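Local coordinates for protein metazoan TIR-STING fusion (Crassostrea gigas, PDB 6WT6) that joins a TIR domain and a STING ligand-binding domain in a single chain, an architecture consistent with a role in innate immune signalling, at residues Leu89-Ala94 against Pro135-Leu140; Lys238-Leu243 against Gly270-Phe275. All blocks are in the same frame, centred on the assembly; numbering follows the deposited sequence.

Contact 1: residues Leu89-Ala94 against Pro135-Leu140; sequences LVISPA and PPLRPL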
loop_
_atom_site.group_PDB
_atom_site.type_symbol
_atom_site.label_atom_id
_atom_site.label_comp_id
_atom_site.label_asym_id
_atom_site.label_seq_id
_atom_site.Cartn_x
_atom_site.Cartn_y
_atom_site.Cartn_z
ATOM N N LEU A 89 24.467 3.977 -2.796
ATOM C CA LEU A 89 24.144 5.274 -2.210
ATOM C C LEU A 89 25.417 5.911 -1.669
ATOM O O LEU A 89 26.081 5.336 -0.801
ATOM C CB LEU A 89 23.110 5.130 -1.093
ATOM C CG LEU A 89 21.719 4.594 -1.439
ATOM C CD1 LEU A 89 20.866 4.508 -0.180
ATOM C CD2 LEU A 89 21.041 5.464 -2.486
ATOM N N VAL A 90 25.754 7.095 -2.180
ATOM C CA VAL A 90 26.911 7.854 -1.713
ATOM C C VAL A 90 26.403 8.839 -0.663
ATOM O O VAL A 90 25.900 9.915 -0.992
ATOM C CB VAL A 90 27.625 8.567 -2.860
ATOM C CG1 VAL A 90 28.883 9.255 -2.352
ATOM C CG2 VAL A 90 27.956 7.585 -3.974
ATOM N N ILE A 91 26.546 8.473 0.607
ATOM C CA ILE A 91 25.955 9.209 1.717
ATOM C C ILE A 91 27.079 9.892 2.486
ATOM O O ILE A 91 27.870 9.233 3.173
ATOM C CB ILE A 91 25.135 8.291 2.630
ATOM C CG1 ILE A 91 23.985 7.660 1.842
ATOM C CG2 ILE A 91 24.616 9.068 3.830
ATOM C CD1 ILE A 91 23.068 6.804 2.681
ATOM N N SER A 92 27.138 11.218 2.380
ATOM C CA SER A 92 28.138 12.042 3.047
ATOM C C SER A 92 27.445 12.978 4.033
ATOM O O SER A 92 26.210 12.965 4.122
ATOM C CB SER A 92 28.941 12.834 2.012
ATOM O OG SER A 92 28.127 13.792 1.357
ATOM N N PRO A 93 28.183 13.785 4.806
ATOM C CA PRO A 93 27.502 14.824 5.595
ATOM C C PRO A 93 26.728 15.809 4.738
ATOM O O PRO A 93 25.645 16.252 5.138
ATOM C CB PRO A 93 28.656 15.502 6.350
ATOM C CG PRO A 93 29.898 15.094 5.622
ATOM C CD PRO A 93 29.613 13.708 5.151
ATOM N N ALA A 94 27.249 16.156 3.561
ATOM C CA ALA A 94 26.550 17.080 2.677
ATOM C C ALA A 94 25.388 16.414 1.954
ATOM O O ALA A 94 24.424 17.094 1.580
ATOM C CB ALA A 94 27.523 17.681 1.663
ATOM N N PRO A 135 15.857 5.933 9.568
ATOM C CA PRO A 135 15.468 4.606 10.083
ATOM C C PRO A 135 15.589 3.497 9.046
ATOM O O PRO A 135 16.096 2.415 9.377
ATOM C CB PRO A 135 14.009 4.817 10.521
ATOM C CG PRO A 135 13.958 6.266 10.906
ATOM C CD PRO A 135 14.898 6.984 9.966
ATOM N N PRO A 136 15.141 3.690 7.791
ATOM C CA PRO A 136 15.208 2.559 6.843
ATOM C C PRO A 136 16.619 2.074 6.551
ATOM O O PRO A 136 16.816 0.873 6.326
ATOM C CB PRO A 136 14.533 3.112 5.580
ATOM C CG PRO A 136 13.678 4.228 6.061
ATOM C CD PRO A 136 14.452 4.845 7.177
ATOM N N LEU A 137 17.611 2.964 6.557
ATOM C CA LEU A 137 18.969 2.578 6.189
ATOM C C LEU A 137 19.753 1.972 7.342
ATOM O O LEU A 137 20.734 1.260 7.097
ATOM C CB LEU A 137 19.730 3.783 5.644
ATOM C CG LEU A 137 19.117 4.436 4.409
ATOM C CD1 LEU A 137 19.959 5.626 3.973
ATOM C CD2 LEU A 137 18.979 3.414 3.289
ATOM N N ARG A 138 19.349 2.232 8.585
ATOM C CA ARG A 138 20.157 1.805 9.727
ATOM C C ARG A 138 20.375 0.297 9.790
ATOM O O ARG A 138 21.536 -0.126 9.924
ATOM C CB ARG A 138 19.534 2.326 11.026
ATOM C CG ARG A 138 19.445 3.840 11.122
ATOM C CD ARG A 138 18.828 4.268 12.451
ATOM N NE ARG A 138 18.241 5.606 12.389
ATOM C CZ ARG A 138 17.540 6.161 13.373
ATOM N NH1 ARG A 138 17.338 5.493 14.500
ATOM N NH2 ARG A 138 17.040 7.382 13.231
ATOM N N PRO A 139 19.343 -0.568 9.698
ATOM C CA PRO A 139 19.588 -2.000 9.916
ATOM C C PRO A 139 20.054 -2.741 8.674
ATOM O O PRO A 139 19.900 -3.963 8.589
ATOM C CB PRO A 139 18.219 -2.509 10.376
ATOM C CG PRO A 139 17.264 -1.664 9.606
ATOM C CD PRO A 139 17.906 -0.300 9.482
ATOM N N LEU A 140 20.632 -2.026 7.710
ATOM C CA LEU A 140 20.981 -2.605 6.419
ATOM C C LEU A 140 22.423 -3.089 6.338
ATOM O O LEU A 140 22.812 -3.632 5.299
ATOM C CB LEU A 140 20.725 -1.591 5.299
ATOM C CG LEU A 140 19.291 -1.096 5.111
ATOM C CD1 LEU A 140 19.183 -0.233 3.866
ATOM C CD2 LEU A 140 18.316 -2.262 5.045
#
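Strand 84-91 of the TIR-domain parallel sheet meets the loop 135-140 through a small buried apolar contact in which Leu137 reaches the side chains of Leu89 and Ile91. The backbones stay well apart, with Leu89 CA 10.2 Å from Leu137 CA, and no hydrogen bond links the two segments. The branches of Leu137 divide the work. Its CD1 meets Ile91 CD1 at 3.6 Å, the two side chains pointing at each other tip to tip, while its CD2 lies 4.1 Å from Leu89 CD1, where the two leucines cross at a slant. Ile91 is extended beyond CB (chi2 -176°), which carries CD1 out from the strand as far as the loop residue.

In this flavodoxin-like fold, strand 84-91 runs between strands 31-36 and 120-124, and residues 135-140 lie in the loop that follows strand 120-124. Leu89 and Ile91 bond through their backbones to that last strand. Met105 of helix 104-108 touches all three contact residues, and Leu120 packs on both leucines, so the pair of contacts belongs to a larger apolar layer on one side of the sheet. Beyond the strand, Ser92 N-caps the following helix, its OG accepting from Ser95 N. On the loop, Arg138 and Pro139 pack against Pro139 and Arg138 of the second subunit.

Contact 2: residues Lys238-Leu243 against Gly270-Phe275; sequences KHRGHL and GEDYFF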
loop_
_atom_site.group_PDB
_atom_site.type_symbol
_atom_site.label_atom_id
_atom_site.label_comp_id
_atom_site.label_asym_id
_atom_site.label_seq_id
_atom_site.Cartn_x
_atom_site.Cartn_y
_atom_site.Cartn_z
ATOM N N LYS A 238 -31.477 -13.078 0.452
ATOM C CA LYS A 238 -32.259 -12.798 -0.746
ATOM C C LYS A 238 -31.952 -11.411 -1.292
ATOM O O LYS A 238 -31.965 -10.426 -0.546
ATOM C CB LYS A 238 -33.758 -12.917 -0.458
ATOM C CG LYS A 238 -34.203 -14.286 0.024
ATOM C CD LYS A 238 -35.719 -14.359 0.095
ATOM C CE LYS A 238 -36.201 -15.683 0.677
ATOM N NZ LYS A 238 -37.688 -15.802 0.611
ATOM N N HIS A 239 -31.698 -11.338 -2.598
ATOM C CA HIS A 239 -31.586 -10.054 -3.277
ATOM C C HIS A 239 -32.905 -9.295 -3.183
ATOM O O HIS A 239 -33.972 -9.852 -3.453
ATOM C CB HIS A 239 -31.204 -10.267 -4.742
ATOM C CG HIS A 239 -29.738 -10.149 -5.017
ATOM N ND1 HIS A 239 -28.877 -11.224 -4.957
ATOM C CD2 HIS A 239 -28.982 -9.081 -5.366
ATOM C CE1 HIS A 239 -27.653 -10.821 -5.252
ATOM N NE2 HIS A 239 -27.689 -9.524 -5.501
ATOM N N ARG A 240 -32.830 -8.013 -2.803
ATOM C CA ARG A 240 -34.022 -7.193 -2.618
ATOM C C ARG A 240 -33.946 -5.879 -3.387
ATOM O O ARG A 240 -34.676 -4.936 -3.063
ATOM C CB ARG A 240 -34.262 -6.901 -1.135
ATOM C CG ARG A 240 -34.556 -8.124 -0.287
ATOM C CD ARG A 240 -35.825 -8.845 -0.727
ATOM N NE ARG A 240 -36.198 -9.893 0.222
ATOM C CZ ARG A 240 -37.229 -10.720 0.069
ATOM N NH1 ARG A 240 -38.003 -10.636 -1.002
ATOM N NH2 ARG A 240 -37.484 -11.636 0.991
ATOM N N GLY A 241 -33.082 -5.785 -4.389
ATOM C CA GLY A 241 -32.938 -4.541 -5.112
ATOM C C GLY A 241 -31.618 -3.859 -4.827
ATOM O O GLY A 241 -30.627 -4.518 -4.495
ATOM N N HIS A 242 -31.597 -2.532 -4.942
ATOM C CA HIS A 242 -30.347 -1.796 -4.806
ATOM C C HIS A 242 -30.632 -0.346 -4.442
ATOM O O HIS A 242 -31.775 0.115 -4.468
ATOM C CB HIS A 242 -29.522 -1.890 -6.091
ATOM C CG HIS A 242 -30.325 -1.682 -7.336
ATOM N ND1 HIS A 242 -30.891 -0.467 -7.663
ATOM C CD2 HIS A 242 -30.659 -2.532 -8.335
ATOM C CE1 HIS A 242 -31.535 -0.578 -8.811
ATOM N NE2 HIS A 242 -31.410 -1.821 -9.240
ATOM N N LEU A 243 -29.550 0.366 -4.083
ATOM C CA LEU A 243 -29.527 1.797 -3.812
ATOM C C LEU A 243 -29.011 2.538 -5.032
ATOM O O LEU A 243 -27.991 2.126 -5.605
ATOM C CB LEU A 243 -28.630 2.110 -2.616
ATOM C CG LEU A 243 -29.039 1.664 -1.213
ATOM C CD1 LEU A 243 -27.924 1.993 -0.234
ATOM C CD2 LEU A 243 -30.335 2.326 -0.790
ATOM N N GLY A 270 -38.652 -15.499 12.249
ATOM C CA GLY A 270 -39.200 -15.230 10.939
ATOM C C GLY A 270 -39.181 -13.774 10.530
ATOM O O GLY A 270 -39.628 -13.455 9.420
ATOM N N GLU A 271 -38.685 -12.883 11.386
ATOM C CA GLU A 271 -38.590 -11.470 11.041
ATOM C C GLU A 271 -37.504 -11.250 9.998
ATOM O O GLU A 271 -36.352 -11.651 10.188
ATOM C CB GLU A 271 -38.290 -10.640 12.284
ATOM C CG GLU A 271 -39.359 -10.722 13.342
ATOM C CD GLU A 271 -40.596 -9.935 12.973
ATOM O OE1 GLU A 271 -40.460 -8.827 12.407
ATOM O OE2 GLU A 271 -41.706 -10.431 13.249
ATOM N N ASP A 272 -37.872 -10.606 8.894
ATOM C CA ASP A 272 -36.909 -10.256 7.859
ATOM C C ASP A 272 -36.177 -8.984 8.253
ATOM O O ASP A 272 -36.800 -8.004 8.681
ATOM C CB ASP A 272 -37.594 -10.066 6.502
ATOM C CG ASP A 272 -38.195 -11.352 5.969
ATOM O OD1 ASP A 272 -37.839 -12.423 6.490
ATOM O OD2 ASP A 272 -39.062 -11.283 5.067
ATOM N N TYR A 273 -34.854 -9.005 8.105
ATOM C CA TYR A 273 -34.008 -7.846 8.341
ATOM C C TYR A 273 -33.289 -7.498 7.048
ATOM O O TYR A 273 -32.773 -8.388 6.363
ATOM C CB TYR A 273 -33.009 -8.120 9.466
ATOM C CG TYR A 273 -33.617 -7.996 10.843
ATOM C CD1 TYR A 273 -34.303 -9.058 11.421
ATOM C CD2 TYR A 273 -33.524 -6.809 11.559
ATOM C CE1 TYR A 273 -34.869 -8.945 12.682
ATOM C CE2 TYR A 273 -34.086 -6.684 12.819
ATOM C CZ TYR A 273 -34.757 -7.757 13.375
ATOM O OH TYR A 273 -35.317 -7.638 14.629
ATOM N N PHE A 274 -33.268 -6.211 6.718
ATOM C CA PHE A 274 -32.713 -5.722 5.468
ATOM C C PHE A 274 -31.388 -5.011 5.710
ATOM O O PHE A 274 -31.173 -4.387 6.755
ATOM C CB PHE A 274 -33.687 -4.764 4.772
ATOM C CG PHE A 274 -34.954 -5.417 4.291
ATOM C CD1 PHE A 274 -36.026 -5.596 5.149
ATOM C CD2 PHE A 274 -35.081 -5.832 2.973
ATOM C CE1 PHE A 274 -37.199 -6.187 4.711
ATOM C CE2 PHE A 274 -36.256 -6.424 2.526
ATOM C CZ PHE A 274 -37.315 -6.602 3.399
ATOM N N PHE A 275 -30.496 -5.103 4.728
ATOM C CA PHE A 275 -29.211 -4.436 4.853
ATOM C C PHE A 275 -28.628 -4.189 3.471
ATOM O O PHE A 275 -28.821 -4.985 2.547
ATOM C CB PHE A 275 -28.234 -5.262 5.702
ATOM C CG PHE A 275 -27.885 -6.607 5.111
ATOM C CD1 PHE A 275 -28.732 -7.698 5.264
ATOM C CD2 PHE A 275 -26.697 -6.785 4.418
ATOM C CE1 PHE A 275 -28.403 -8.935 4.729
ATOM C CE2 PHE A 275 -26.362 -8.021 3.882
ATOM C CZ PHE A 275 -27.216 -9.096 4.038
#
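Two strands of the mixed sheet in the STING ligand-binding domain, 238-243 and 272-279, meet here through Arg240 and Phe274, across the intervening strand 260-266. That strand lies between them and is antiparallel to both, so the contact bridges second neighbours in the sheet: Arg240 CA and Phe274 CA are 8.3 Å apart, and no hydrogen bond joins the two segments.

The close part is made by carbon. Arg240 CG lies 3.7 Å from Phe274 CE2 and 4.0 Å from Phe274 CD2, and CD follows at 4.1 Å from the same CE2. The arginine crosses the phenylalanine at about a right angle, bent at chi2 (-62°), a turn that leads the chain past the ortho and meta carbons of the ring. Guanidinium and ring planes stand 48° apart, a tilted approach rather than a parallel stack. Lys238 CB lies over one face of the guanidinium, displaced toward its rim, and Ala208 touches Phe274 from a loop.

The polar side is looser. Arg240 NH2 is 4.4 Å from Asp272 OD2, but the carboxylate oxygen sits well out of the guanidinium plane and no N-H is aimed at it. Asp272 has a firmer partner in Thr266, whose OG1 is hydrogen-bonded to OD1. Lys238 NZ adds a more distant positive charge, 6.5 Å from Asp272 OD2. All three touching residues are partly exposed, which places this charged group at the surface of the domain. Such chemistry implies that apolar packing of the arginine stem on the ring carries the contact, with Asp272 probably contributing a long-range, solvent-weakened attraction.

Contacts 1 and 2 follow one another along the chain: 135-140 closes the first well before 238-243 opens the second. They share no strand, helix or sheet. Contact 1 belongs to the parallel sheet of the TIR domain, contact 2 to the mixed sheet of the STING ligand-binding domain, and they lie on opposite sides of the chain's centre. Their centres are 58 Å apart and their nearest atoms about 42 Å, without touching. Each therefore joins parts of its own domain. The loop of contact 1 also reaches the second subunit, whereas no other chain of the assembly touches the segments of contact 2.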